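Local coordinates for protein sugar kinase MJ0406 (Methanococcus jannaschii, PDB 2C4E) that phosphorylates a wide range of nucleosides to their monophosphates, using ATP as the best donor and magnesium or manganese, with inosine, guanosine and cytidine as favoured substrates, at residues N181-N186 with E206-L211; Y168-L173 with S194-F199; E95-W100 with G116-Y121; S63-D68 with S86-S91; I234-V239 with F276-K281. All blocks are in the same frame, centred on the assembly; numbering follows the deposited sequence.

Contact 1. Residues N181-N186 with E206-L211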
# COMPACT_ATOMS: atom_id res chain seq x y z
N ASN A 181 19.30 -8.83 29.15
CA ASN A 181 18.81 -9.40 30.41
C ASN A 181 17.55 -10.26 30.21
O ASN A 181 17.51 -11.38 30.69
CB ASN A 181 18.55 -8.31 31.45
CG ASN A 181 19.81 -7.60 31.85
OD1 ASN A 181 20.62 -8.09 32.70
ND2 ASN A 181 20.04 -6.47 31.21
N PHE A 182 16.54 -9.74 29.51
CA PHE A 182 15.33 -10.49 29.20
C PHE A 182 15.29 -10.69 27.71
O PHE A 182 15.24 -9.72 26.95
CB PHE A 182 14.04 -9.74 29.55
CG PHE A 182 13.97 -9.18 30.95
CD1 PHE A 182 14.35 -7.87 31.20
CD2 PHE A 182 13.48 -9.93 31.99
CE1 PHE A 182 14.26 -7.33 32.47
CE2 PHE A 182 13.38 -9.39 33.29
CZ PHE A 182 13.78 -8.11 33.52
N LEU A 183 15.31 -11.95 27.28
CA LEU A 183 15.25 -12.32 25.88
C LEU A 183 13.91 -12.98 25.60
O LEU A 183 13.59 -14.02 26.19
CB LEU A 183 16.40 -13.26 25.55
CG LEU A 183 16.47 -13.82 24.13
CD1 LEU A 183 16.67 -12.66 23.15
CD2 LEU A 183 17.62 -14.81 24.07
N PHE A 184 13.14 -12.36 24.73
CA PHE A 184 11.86 -12.88 24.30
C PHE A 184 11.97 -13.41 22.87
O PHE A 184 12.53 -12.75 22.00
CB PHE A 184 10.80 -11.76 24.28
CG PHE A 184 10.45 -11.19 25.63
CD1 PHE A 184 11.15 -10.09 26.15
CD2 PHE A 184 9.37 -11.67 26.35
CE1 PHE A 184 10.80 -9.53 27.38
CE2 PHE A 184 9.03 -11.12 27.57
CZ PHE A 184 9.73 -10.05 28.08
N MET A 185 11.42 -14.59 22.62
CA MET A 185 11.29 -15.10 21.27
C MET A 185 10.05 -15.97 21.18
O MET A 185 9.72 -16.68 22.11
CB MET A 185 12.52 -15.93 20.87
CG MET A 185 13.75 -15.12 20.50
SD MET A 185 15.06 -16.20 19.83
CE MET A 185 15.79 -16.73 21.32
N ASN A 186 9.38 -15.90 20.05
CA ASN A 186 8.36 -16.88 19.74
C ASN A 186 9.04 -18.22 19.45
O ASN A 186 10.22 -18.25 19.13
CB ASN A 186 7.53 -16.42 18.55
CG ASN A 186 6.62 -15.28 18.91
OD1 ASN A 186 5.90 -15.35 19.91
ND2 ASN A 186 6.65 -14.21 18.12
N GLU A 206 23.50 -18.83 30.41
CA GLU A 206 24.84 -18.34 30.77
C GLU A 206 24.98 -16.86 30.39
O GLU A 206 25.87 -16.18 30.87
CB GLU A 206 25.94 -19.17 30.09
CG GLU A 206 26.12 -20.54 30.72
CD GLU A 206 27.14 -21.40 29.99
OE1 GLU A 206 27.98 -20.85 29.25
OE2 GLU A 206 27.11 -22.64 30.16
N ARG A 207 24.11 -16.37 29.52
CA ARG A 207 24.21 -15.02 28.99
C ARG A 207 23.10 -14.08 29.44
O ARG A 207 23.35 -12.90 29.59
CB ARG A 207 24.25 -15.08 27.48
CG ARG A 207 25.53 -15.75 27.00
CD ARG A 207 25.46 -16.33 25.64
NE ARG A 207 26.76 -16.85 25.21
CZ ARG A 207 27.21 -18.10 25.44
NH1 ARG A 207 26.47 -19.00 26.09
NH2 ARG A 207 28.40 -18.45 24.98
N VAL A 208 21.88 -14.59 29.58
CA VAL A 208 20.71 -13.77 29.93
C VAL A 208 20.17 -14.15 31.30
O VAL A 208 20.52 -15.19 31.87
CB VAL A 208 19.59 -13.85 28.86
CG1 VAL A 208 20.14 -13.64 27.48
CG2 VAL A 208 18.84 -15.20 28.93
N ASP A 209 19.37 -13.27 31.88
CA ASP A 209 18.73 -13.57 33.15
C ASP A 209 17.44 -14.35 33.01
O ASP A 209 17.09 -15.14 33.88
CB ASP A 209 18.44 -12.28 33.92
CG ASP A 209 19.66 -11.51 34.27
OD1 ASP A 209 20.66 -12.09 34.76
OD2 ASP A 209 19.70 -10.27 34.16
N ALA A 210 16.70 -14.09 31.93
CA ALA A 210 15.45 -14.76 31.66
C ALA A 210 15.26 -14.89 30.17
O ALA A 210 15.45 -13.93 29.41
CB ALA A 210 14.27 -14.02 32.26
N LEU A 211 14.92 -16.11 29.75
CA LEU A 211 14.56 -16.41 28.40
C LEU A 211 13.07 -16.73 28.42
O LEU A 211 12.65 -17.63 29.14
CB LEU A 211 15.33 -17.65 27.92
CG LEU A 211 14.80 -18.37 26.69
CD1 LEU A 211 14.89 -17.45 25.49
CD2 LEU A 211 15.57 -19.67 26.46

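Contact 2. Residues Y168-L173 with S194-F199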
# COMPACT_ATOMS: atom_id res chain seq x y z
N TYR A 168 20.34 -11.21 11.53
CA TYR A 168 21.43 -11.41 12.47
C TYR A 168 22.24 -12.64 12.09
O TYR A 168 21.69 -13.74 12.01
CB TYR A 168 20.89 -11.59 13.89
CG TYR A 168 20.28 -10.35 14.50
CD1 TYR A 168 18.99 -9.94 14.17
CD2 TYR A 168 20.99 -9.58 15.42
CE1 TYR A 168 18.43 -8.80 14.73
CE2 TYR A 168 20.43 -8.43 16.00
CZ TYR A 168 19.15 -8.05 15.65
OH TYR A 168 18.60 -6.93 16.20
N SER A 169 23.54 -12.44 11.89
CA SER A 169 24.48 -13.54 11.74
C SER A 169 24.63 -14.23 13.07
O SER A 169 24.30 -13.65 14.11
CB SER A 169 25.86 -13.00 11.33
OG SER A 169 26.40 -12.21 12.39
N LYS A 170 25.18 -15.43 13.04
CA LYS A 170 25.54 -16.13 14.28
C LYS A 170 26.26 -15.17 15.24
O LYS A 170 25.95 -15.12 16.44
CB LYS A 170 26.42 -17.34 13.96
CG LYS A 170 26.62 -18.29 15.13
CD LYS A 170 27.53 -19.44 14.75
CE LYS A 170 27.89 -20.28 15.97
NZ LYS A 170 28.69 -21.48 15.60
N GLU A 171 27.20 -14.40 14.71
CA GLU A 171 28.09 -13.56 15.53
C GLU A 171 27.38 -12.36 16.15
O GLU A 171 27.57 -12.02 17.33
CB GLU A 171 29.28 -13.10 14.67
CG GLU A 171 30.25 -14.22 14.28
CD GLU A 171 29.80 -15.05 13.08
OE1 GLU A 171 29.07 -14.54 12.21
OE2 GLU A 171 30.20 -16.24 13.00
N MET A 172 26.56 -11.70 15.35
CA MET A 172 25.82 -10.54 15.79
C MET A 172 24.71 -10.91 16.78
O MET A 172 24.41 -10.16 17.71
CB MET A 172 25.19 -9.86 14.60
CG MET A 172 24.61 -8.52 14.96
SD MET A 172 23.81 -7.78 13.56
CE MET A 172 23.38 -6.17 14.24
N LEU A 173 24.07 -12.04 16.55
CA LEU A 173 23.03 -12.51 17.47
C LEU A 173 23.63 -12.86 18.82
O LEU A 173 23.04 -12.55 19.86
CB LEU A 173 22.29 -13.72 16.89
CG LEU A 173 21.05 -14.16 17.67
CD1 LEU A 173 20.05 -13.01 17.79
CD2 LEU A 173 20.41 -15.39 16.99
N SER A 194 18.30 -21.07 17.99
CA SER A 194 19.03 -22.12 18.71
C SER A 194 19.83 -22.98 17.75
O SER A 194 20.96 -23.37 18.04
CB SER A 194 18.06 -22.98 19.53
OG SER A 194 17.36 -22.19 20.49
N ASN A 195 19.24 -23.27 16.59
CA ASN A 195 19.94 -24.00 15.53
C ASN A 195 21.12 -23.17 15.01
O ASN A 195 22.22 -23.69 14.83
CB ASN A 195 18.96 -24.37 14.40
CG ASN A 195 19.58 -25.25 13.32
OD1 ASN A 195 19.64 -24.87 12.15
ND2 ASN A 195 20.03 -26.44 13.70
N LEU A 196 20.92 -21.87 14.82
CA LEU A 196 21.99 -21.01 14.33
C LEU A 196 23.16 -20.91 15.32
O LEU A 196 24.32 -20.99 14.93
CB LEU A 196 21.45 -19.62 13.99
CG LEU A 196 22.46 -18.59 13.46
CD1 LEU A 196 23.01 -18.98 12.10
CD2 LEU A 196 21.80 -17.21 13.41
N LEU A 197 22.84 -20.76 16.61
CA LEU A 197 23.84 -20.58 17.66
C LEU A 197 24.43 -21.90 18.20
O LEU A 197 25.42 -21.88 18.93
CB LEU A 197 23.23 -19.80 18.83
CG LEU A 197 22.73 -18.38 18.54
CD1 LEU A 197 21.76 -17.90 19.61
CD2 LEU A 197 23.89 -17.42 18.45
N ASN A 198 23.84 -23.04 17.82
CA ASN A 198 24.03 -24.33 18.50
C ASN A 198 23.86 -24.17 20.01
O ASN A 198 24.65 -24.67 20.81
CB ASN A 198 25.37 -25.02 18.14
CG ASN A 198 25.46 -26.46 18.66
OD1 ASN A 198 24.47 -27.20 18.70
ND2 ASN A 198 26.66 -26.86 19.07
N PHE A 199 22.79 -23.47 20.39
CA PHE A 199 22.46 -23.25 21.79
C PHE A 199 21.35 -24.16 22.27
O PHE A 199 20.36 -24.37 21.57
CB PHE A 199 21.99 -21.81 21.99
CG PHE A 199 23.08 -20.83 22.33
CD1 PHE A 199 22.75 -19.63 22.95
CD2 PHE A 199 24.41 -21.07 22.01
CE1 PHE A 199 23.73 -18.70 23.24
CE2 PHE A 199 25.39 -20.12 22.32
CZ PHE A 199 25.04 -18.95 22.94

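Contact 3. Residues E95-W100 with G116-Y121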
# COMPACT_ATOMS: atom_id res chain seq x y z
N GLU A 95 8.98 9.63 4.48
CA GLU A 95 7.75 9.36 5.26
C GLU A 95 7.92 8.32 6.39
O GLU A 95 8.90 7.57 6.41
CB GLU A 95 6.63 8.87 4.34
CG GLU A 95 6.78 7.45 3.80
CD GLU A 95 5.81 7.17 2.66
OE1 GLU A 95 4.59 6.99 2.91
OE2 GLU A 95 6.25 7.13 1.49
N THR A 96 6.93 8.28 7.30
CA THR A 96 6.89 7.36 8.45
C THR A 96 6.80 5.90 7.97
O THR A 96 6.05 5.63 7.03
CB THR A 96 5.65 7.68 9.33
OG1 THR A 96 5.71 9.05 9.77
CG2 THR A 96 5.61 6.84 10.63
N PRO A 97 7.50 4.93 8.60
CA PRO A 97 7.36 3.53 8.20
C PRO A 97 5.90 3.05 8.19
O PRO A 97 5.11 3.46 9.04
CB PRO A 97 8.16 2.77 9.28
CG PRO A 97 9.21 3.75 9.70
CD PRO A 97 8.50 5.09 9.68
N LYS A 98 5.56 2.21 7.21
CA LYS A 98 4.18 1.74 7.04
C LYS A 98 4.14 0.26 6.68
O LYS A 98 5.06 -0.23 6.03
CB LYS A 98 3.48 2.55 5.96
CG LYS A 98 3.17 3.97 6.38
CD LYS A 98 2.79 4.85 5.21
CE LYS A 98 2.68 6.31 5.64
NZ LYS A 98 4.04 6.98 5.73
N ALA A 99 3.11 -0.45 7.13
CA ALA A 99 2.90 -1.85 6.78
C ALA A 99 1.61 -1.96 5.98
O ALA A 99 0.55 -1.67 6.51
CB ALA A 99 2.85 -2.72 8.05
N TRP A 100 1.72 -2.36 4.71
CA TRP A 100 0.58 -2.53 3.78
C TRP A 100 0.23 -4.01 3.63
O TRP A 100 0.92 -4.74 2.90
CB TRP A 100 0.92 -2.02 2.38
CG TRP A 100 0.96 -0.53 2.21
CD1 TRP A 100 0.07 0.39 2.70
CD2 TRP A 100 1.93 0.21 1.46
NE1 TRP A 100 0.44 1.65 2.31
CE2 TRP A 100 1.58 1.57 1.55
CE3 TRP A 100 3.07 -0.15 0.74
CZ2 TRP A 100 2.34 2.58 0.95
CZ3 TRP A 100 3.82 0.85 0.14
CH2 TRP A 100 3.45 2.20 0.24
N GLY A 116 11.10 3.54 4.80
CA GLY A 116 10.96 4.98 4.95
C GLY A 116 12.03 5.64 5.82
O GLY A 116 13.24 5.51 5.53
N ALA A 117 11.58 6.31 6.89
CA ALA A 117 12.44 7.07 7.82
C ALA A 117 13.37 6.22 8.69
O ALA A 117 14.30 6.75 9.30
CB ALA A 117 11.58 7.96 8.72
N ALA A 118 13.10 4.91 8.78
CA ALA A 118 14.04 3.98 9.42
C ALA A 118 15.43 3.98 8.77
O ALA A 118 16.40 3.50 9.37
CB ALA A 118 13.45 2.57 9.42
N LYS A 119 15.54 4.51 7.55
CA LYS A 119 16.85 4.68 6.93
C LYS A 119 17.79 5.53 7.81
O LYS A 119 19.01 5.43 7.70
CB LYS A 119 16.74 5.27 5.51
CG LYS A 119 16.30 6.73 5.44
CD LYS A 119 17.48 7.68 5.63
CE LYS A 119 17.45 8.83 4.69
NZ LYS A 119 18.74 9.59 4.70
N HIS A 120 17.22 6.36 8.67
CA HIS A 120 18.00 7.29 9.48
C HIS A 120 18.72 6.64 10.66
O HIS A 120 19.66 7.24 11.18
CB HIS A 120 17.14 8.45 10.00
CG HIS A 120 16.70 9.41 8.93
ND1 HIS A 120 17.59 10.20 8.23
CD2 HIS A 120 15.47 9.69 8.44
CE1 HIS A 120 16.92 10.93 7.36
NE2 HIS A 120 15.63 10.65 7.47
N TYR A 121 18.31 5.45 11.11
CA TYR A 121 19.00 4.81 12.25
C TYR A 121 20.51 4.71 12.04
O TYR A 121 21.27 4.95 12.96
CB TYR A 121 18.45 3.42 12.59
CG TYR A 121 17.07 3.43 13.22
CD1 TYR A 121 15.96 3.00 12.50
CD2 TYR A 121 16.87 3.91 14.51
CE1 TYR A 121 14.71 3.01 13.04
CE2 TYR A 121 15.60 3.93 15.07
CZ TYR A 121 14.52 3.47 14.33
OH TYR A 121 13.25 3.49 14.84

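Contact 4. Residues S63-D68 with S86-S91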
# COMPACT_ATOMS: atom_id res chain seq x y z
N SER A 63 12.17 6.25 18.17
CA SER A 63 11.91 5.79 16.82
C SER A 63 12.28 6.87 15.82
O SER A 63 12.36 8.04 16.17
CB SER A 63 10.42 5.49 16.61
OG SER A 63 9.89 4.64 17.61
N CYS A 64 12.50 6.46 14.57
CA CYS A 64 12.57 7.39 13.45
C CYS A 64 11.21 7.50 12.75
O CYS A 64 10.68 6.50 12.24
CB CYS A 64 13.62 6.93 12.43
SG CYS A 64 15.32 7.00 13.02
N VAL A 65 10.65 8.70 12.74
CA VAL A 65 9.38 8.99 12.07
C VAL A 65 9.60 9.98 10.93
O VAL A 65 10.69 10.53 10.78
CB VAL A 65 8.31 9.48 13.08
CG1 VAL A 65 8.11 8.45 14.19
CG2 VAL A 65 8.68 10.84 13.70
N GLY A 66 8.59 10.18 10.11
CA GLY A 66 8.72 10.96 8.88
C GLY A 66 8.04 12.31 8.93
O GLY A 66 7.48 12.70 9.95
N TYR A 67 8.07 13.01 7.79
CA TYR A 67 7.44 14.33 7.65
C TYR A 67 5.92 14.29 7.81
O TYR A 67 5.29 15.34 8.06
CB TYR A 67 7.81 14.97 6.29
CG TYR A 67 7.41 14.17 5.05
CD1 TYR A 67 6.08 14.13 4.61
CD2 TYR A 67 8.36 13.48 4.29
CE1 TYR A 67 5.71 13.41 3.47
CE2 TYR A 67 8.00 12.75 3.15
CZ TYR A 67 6.67 12.72 2.74
OH TYR A 67 6.29 12.01 1.62
N ASP A 68 5.33 13.10 7.64
CA ASP A 68 3.88 12.91 7.80
C ASP A 68 3.47 12.50 9.21
O ASP A 68 2.30 12.30 9.49
CB ASP A 68 3.35 11.89 6.78
CG ASP A 68 3.88 10.48 7.01
OD1 ASP A 68 4.94 10.34 7.64
OD2 ASP A 68 3.31 9.46 6.57
N SER A 86 10.09 12.69 23.36
CA SER A 86 11.21 13.62 23.27
C SER A 86 12.41 13.07 22.47
O SER A 86 13.16 13.85 21.90
CB SER A 86 11.67 14.06 24.68
OG SER A 86 12.43 13.08 25.35
N LYS A 87 12.55 11.75 22.42
CA LYS A 87 13.68 11.12 21.72
C LYS A 87 13.36 10.75 20.26
O LYS A 87 14.23 10.20 19.57
CB LYS A 87 14.21 9.90 22.49
CG LYS A 87 14.92 10.22 23.82
CD LYS A 87 15.08 8.98 24.68
CE LYS A 87 16.04 9.20 25.83
NZ LYS A 87 15.56 10.32 26.70
N LEU A 88 12.16 11.05 19.75
CA LEU A 88 11.85 10.72 18.35
C LEU A 88 12.72 11.56 17.41
O LEU A 88 12.95 12.74 17.65
CB LEU A 88 10.38 10.98 18.01
CG LEU A 88 9.29 10.10 18.60
CD1 LEU A 88 7.94 10.41 17.94
CD2 LEU A 88 9.61 8.62 18.50
N TYR A 89 13.22 10.91 16.36
CA TYR A 89 13.87 11.59 15.25
C TYR A 89 12.83 11.83 14.17
O TYR A 89 12.16 10.90 13.73
CB TYR A 89 15.02 10.75 14.69
CG TYR A 89 15.70 11.42 13.53
CD1 TYR A 89 15.29 11.18 12.22
CD2 TYR A 89 16.72 12.35 13.74
CE1 TYR A 89 15.90 11.82 11.15
CE2 TYR A 89 17.33 12.99 12.68
CZ TYR A 89 16.92 12.72 11.39
OH TYR A 89 17.51 13.35 10.32
N TYR A 90 12.68 13.09 13.76
CA TYR A 90 11.72 13.47 12.72
C TYR A 90 12.48 13.71 11.42
O TYR A 90 13.33 14.60 11.34
CB TYR A 90 10.98 14.74 13.12
CG TYR A 90 9.88 14.54 14.13
CD1 TYR A 90 10.18 14.33 15.48
CD2 TYR A 90 8.55 14.56 13.75
CE1 TYR A 90 9.16 14.15 16.41
CE2 TYR A 90 7.53 14.39 14.66
CZ TYR A 90 7.84 14.18 15.99
OH TYR A 90 6.81 14.01 16.89
N SER A 91 12.16 12.93 10.39
CA SER A 91 12.79 13.07 9.08
C SER A 91 12.09 14.17 8.29
O SER A 91 10.87 14.30 8.34
CB SER A 91 12.71 11.76 8.31
OG SER A 91 13.36 11.87 7.05

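Contact 5. Residues I234-V239 with F276-K281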
# COMPACT_ATOMS: atom_id res chain seq x y z
N ILE A 234 -4.29 -17.27 28.45
CA ILE A 234 -5.50 -16.77 29.10
C ILE A 234 -6.56 -16.61 28.02
O ILE A 234 -6.36 -15.89 27.04
CB ILE A 234 -5.24 -15.43 29.83
CG1 ILE A 234 -4.24 -15.62 30.99
CG2 ILE A 234 -6.55 -14.82 30.34
CD1 ILE A 234 -4.80 -16.36 32.21
N LYS A 235 -7.70 -17.28 28.20
CA LYS A 235 -8.77 -17.27 27.21
C LYS A 235 -9.34 -15.86 27.00
O LYS A 235 -9.73 -15.18 27.95
CB LYS A 235 -9.89 -18.23 27.61
CG LYS A 235 -9.50 -19.70 27.58
CD LYS A 235 -10.71 -20.61 27.62
CE LYS A 235 -10.32 -22.06 27.83
NZ LYS A 235 -11.38 -23.01 27.39
N ALA A 236 -9.37 -15.44 25.73
CA ALA A 236 -10.00 -14.17 25.35
C ALA A 236 -11.49 -14.40 25.09
O ALA A 236 -11.97 -15.53 25.17
CB ALA A 236 -9.32 -13.62 24.10
N GLY A 237 -12.21 -13.32 24.79
CA GLY A 237 -13.62 -13.40 24.48
C GLY A 237 -13.87 -13.93 23.08
O GLY A 237 -14.67 -14.85 22.89
N LYS A 238 -13.19 -13.34 22.10
CA LYS A 238 -13.28 -13.76 20.69
C LYS A 238 -12.15 -13.13 19.88
O LYS A 238 -12.02 -11.90 19.83
CB LYS A 238 -14.64 -13.35 20.11
CG LYS A 238 -14.75 -13.51 18.59
CD LYS A 238 -16.21 -13.54 18.13
CE LYS A 238 -16.45 -12.57 16.98
NZ LYS A 238 -17.85 -12.65 16.47
N VAL A 239 -11.34 -13.96 19.22
CA VAL A 239 -10.15 -13.49 18.50
C VAL A 239 -10.49 -12.82 17.16
O VAL A 239 -10.89 -13.50 16.21
CB VAL A 239 -9.15 -14.65 18.26
CG1 VAL A 239 -7.88 -14.15 17.56
CG2 VAL A 239 -8.80 -15.35 19.57
N PHE A 276 -6.57 -9.42 25.87
CA PHE A 276 -7.41 -8.27 25.53
C PHE A 276 -7.16 -7.76 24.11
O PHE A 276 -8.10 -7.39 23.40
CB PHE A 276 -7.16 -7.11 26.49
CG PHE A 276 -7.87 -7.23 27.78
CD1 PHE A 276 -7.21 -7.70 28.91
CD2 PHE A 276 -9.20 -6.87 27.89
CE1 PHE A 276 -7.88 -7.82 30.11
CE2 PHE A 276 -9.87 -6.99 29.09
CZ PHE A 276 -9.20 -7.46 30.21
N VAL A 277 -5.90 -7.70 23.72
CA VAL A 277 -5.54 -7.03 22.47
C VAL A 277 -6.06 -7.80 21.26
O VAL A 277 -6.49 -7.21 20.28
CB VAL A 277 -4.01 -6.80 22.37
CG1 VAL A 277 -3.64 -6.14 21.06
CG2 VAL A 277 -3.58 -5.94 23.51
N VAL A 278 -6.06 -9.13 21.35
CA VAL A 278 -6.59 -9.96 20.28
C VAL A 278 -8.10 -9.83 20.03
O VAL A 278 -8.60 -10.37 19.05
CB VAL A 278 -6.26 -11.47 20.49
CG1 VAL A 278 -4.77 -11.69 20.46
CG2 VAL A 278 -6.85 -12.00 21.80
N GLU A 279 -8.81 -9.10 20.89
CA GLU A 279 -10.26 -8.97 20.76
C GLU A 279 -10.71 -7.89 19.78
O GLU A 279 -11.91 -7.76 19.50
CB GLU A 279 -10.90 -8.69 22.13
CG GLU A 279 -10.61 -9.76 23.16
CD GLU A 279 -11.30 -9.52 24.49
OE1 GLU A 279 -11.91 -8.45 24.69
OE2 GLU A 279 -11.24 -10.43 25.34
N ALA A 280 -9.77 -7.11 19.24
CA ALA A 280 -10.09 -6.06 18.28
C ALA A 280 -8.99 -5.88 17.23
O ALA A 280 -7.85 -6.30 17.43
CB ALA A 280 -10.33 -4.74 19.00
N LYS A 281 -9.36 -5.24 16.12
CA LYS A 281 -8.42 -4.97 15.05
C LYS A 281 -7.54 -3.80 15.42
O LYS A 281 -8.03 -2.78 15.92
CB LYS A 281 -9.15 -4.68 13.73
CG LYS A 281 -10.00 -5.84 13.23
CD LYS A 281 -10.54 -5.57 11.83
CE LYS A 281 -11.45 -6.69 11.36
NZ LYS A 281 -11.55 -6.75 9.87

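Contact 1. Residues N181-N186 with E206-L211
F182 and L183 run parallel to A210 and L211, and the two strands are sewn together where L183 N gives A210 O a nearly straight bond (2.9 Å, 173° at the hydrogen). One step earlier the carbonyl oxygen of N181 is gripped twice. A210 N meets N181 O almost head-on at 3.1 Å, while D209 N reaches the same oxygen in the carbonyl plane, on a lone pair, at 2.9 Å and with a more bent N-H angle of 136°. This paired grip ties down the entry of 206-211 into its strand.

On one face of the sheet the F182 ring approaches the methyl group of A210 obliquely, with F182 CD2 4.2 Å from A210 CB; Y257 meets the same ring edge-to-face. The opposite face carries L183 and L211, which lie side by side and point the same way. Each has CG trans to its own backbone N (177° in L183), and this shared torsion brings L183 CD2 to 4.1 Å from L211 CD1. V208 extends the apolar patch, its CG1 lying 4.2 Å from L183 CB, and the terminal methyl of M185 reaches L211 from further along, CE to CD1 4.3 Å. I177 of helix 170-178 packs on both L183 and V208.

Strands 182-186 and 210-214, linked by helices 187-197 and 201-205, are adjacent parallel strands of the large sheet, 210-214 being the last of its parallel run before the antiparallel strand 220-223, the beta-alpha-beta crossover arrangement of the ribokinase fold. Strand 182-186 ends at N186, an ATP-binding residue whose OD1 is hydrogen-bonded to T214.

Contact 2. Residues Y168-L173 with S194-F199
L173 and L197 cross at about a right angle where the start of helix 170-178 meets the end of helix 187-197, and this is the tight, buried part of the contact. L173 CD2 lies 3.9 Å from L197 CD1, and the other methyl of L197 turns to the backbone, CD2 sitting 3.7 Å from K170 O. I177, one turn along helix 170-178 from L173, also packs on L197, so the leucine is held by a second apolar side chain of that helix.

Toward solvent the contact becomes looser and more mixed. L196 is exposed, yet its CD2 dips against the loop before helix 170-178, 3.7 Å from Y168 O, and comes within 4.2 Å of L173 CD2. K170 lies beyond it with CG trans to the backbone N (chi1 -169°) and the rest of the chain extended. That shape lays its methylene groups along the end of the other helix, with K170 CG 3.6 Å from L196 O, and carries the ammonium group outward.

Both helix ends are finished locally. S169 is the N-cap of helix 170-178, its OG accepting from M172 N at 3.0 Å. At the other end N198 has a positive phi, and a bond from F199 N to S194 O, with a weaker one from N198 N to N195 O, fits a Schellman motif.

No hydrogen bond or salt bridge joins the two segments. The helix ends therefore adhere by leucine packing and the aliphatic part of a lysine, an association that depends on shape and on the removal of apolar surface from water.

Contact 3. Residues E95-W100 with G116-Y121
E95 O accepts from A117 N at 3.0 Å, nearly in line with its own C=O although the N-H angle is bent to 133°, and this is the one hydrogen bond between the segments. G116 makes the approach possible: its phi is positive, and a CB built on it would fall 2.5 Å from E95 O.

Beside this bond the P97 ring rests against the start of the 3-10 turn 117-121. Its CB stands furthest back, 5.3 Å from A118 CB. At CG the ring comes closer, 4.2 Å from A118 N and 4.4 Å from A118 CB. The ring then closes through CD, which meets A117 CB at 4.3 Å before returning to the backbone N. F113, a substrate-binding residue of strand 109-114, also packs on P97.

These residues lie at the root of the small mixed sheet that projects from the large domain as the lid of the ribokinase fold, in which strands 98-103 and 109-114 are antiparallel neighbours. The lid also serves the dimer: W100 meets W100 and F20 of the second subunit, and G116 makes backbone hydrogen bonds to that subunit.

K98 braces the strand entry from within 95-100. Its NZ bonds to T96 O at 2.7 Å in the carbonyl plane and forms a salt bridge with E95 OE1 at 2.9 Å, on the anti lone pair, while D68 provides a second carboxylate.

Contact 4. Residues S63-D68 with S86-S91
V65 and Y90 lie side by side and point the same way, with the methyl CG2 of V65 over the middle of the tyrosine ring. The CH-pi contact is close to perpendicular, CG2 standing 3.8 Å from the Y90 ring centroid and 13° off its normal. Y90 keeps CG beside its backbone N (chi1 -78°), which sets the ring along V65, and its OH is hydrogen-bonded to E75. A serine in its place would probably leave the V65 methyl without its aromatic cover and E75 without its phenol partner.

Parallel pairing holds the strands in this register: Y89 N donates to S63 O at 3.0 Å, V65 N bonds to Y89 O at 2.8 Å and V65 O accepts from S91 N at 2.8 Å. The pair, strands 64-65 and 89-90, forms a beta-alpha-beta unit with helix 73-80 between the strands in the chain.

L88 touches V65 as well, its CD1 4.2 Å from V65 CG1, while its CD2 packs 3.7 Å from S63 CB. The other face belongs to C64 and Y89, where the sulfur meets the ring obliquely, C64 SG lying 5.2 Å from the Y89 centroid. H120 packs against both residues and also binds S91 OG through its NE2.

Contact 5. Residues I234-V239 with F276-K281
E279 keeps CG trans to its carbonyl carbon (chi1 -58°) and is extended beyond it, a shape that carries the carboxylate to the backbone of G237. G237 N donates to E279 OE2 at 3.1 Å with an N-H angle of 160°, coming from above the carboxylate plane rather than within it. R296 forms a salt bridge with the same oxygen, so OE2 serves a backbone amide and a guanidinium group together. An alanine here would probably leave the G237 amide without this acceptor and R296 without its carboxylate mate.

V278 sets its CG2 between the backbone N and the carbonyl carbon, where it faces A236 CB at 3.7 Å. A236 CB is also 3.9 Å from E279 OE2, and V239 CG1 adds a looser apolar touch at 4.3 Å from V278 CB. Weak CA-H contacts run in both directions between the backbones: E279 CA lies 3.5 Å from K238 O, and V239 CA the same distance from V278 O.

V278 and E279 occupy the middle of a type I beta turn from V277 to A280, at the C-terminal end of helix 263-277. The surface loop that leads from strand 228-231 to helix 245-258 lies against this turn. V278 is tied to I240 and D241 by backbone hydrogen bonds and rests on A245, while V277 packs on S248, the latter two residues belonging to helix 245-258.

How the contacts relate
Along the chain contact 4 comes first and contact 3 follows; contacts 1 and 2 are interleaved, and contact 5 comes last. Contacts 3 and 4, with centres about 9 Å apart, form one cluster at the root of the lid: T96 OG1 lies 2.6 Å from D68 OD1, and Y121 OH packs 3.3 Å from S63 CA. Contacts 1 and 2 share the run helix 170-178, strand 182-186, helix 187-197, and touch where R207 packs on F199. Contact 1 is about 28 Å from contact 3, centre to centre, across the chain's centre. Contact 5 touches none of the others, its centre lying about 26 Å from that of contact 1. The contacts thus sample both the nucleotide-binding domain and the attachment of its dimer-forming lid.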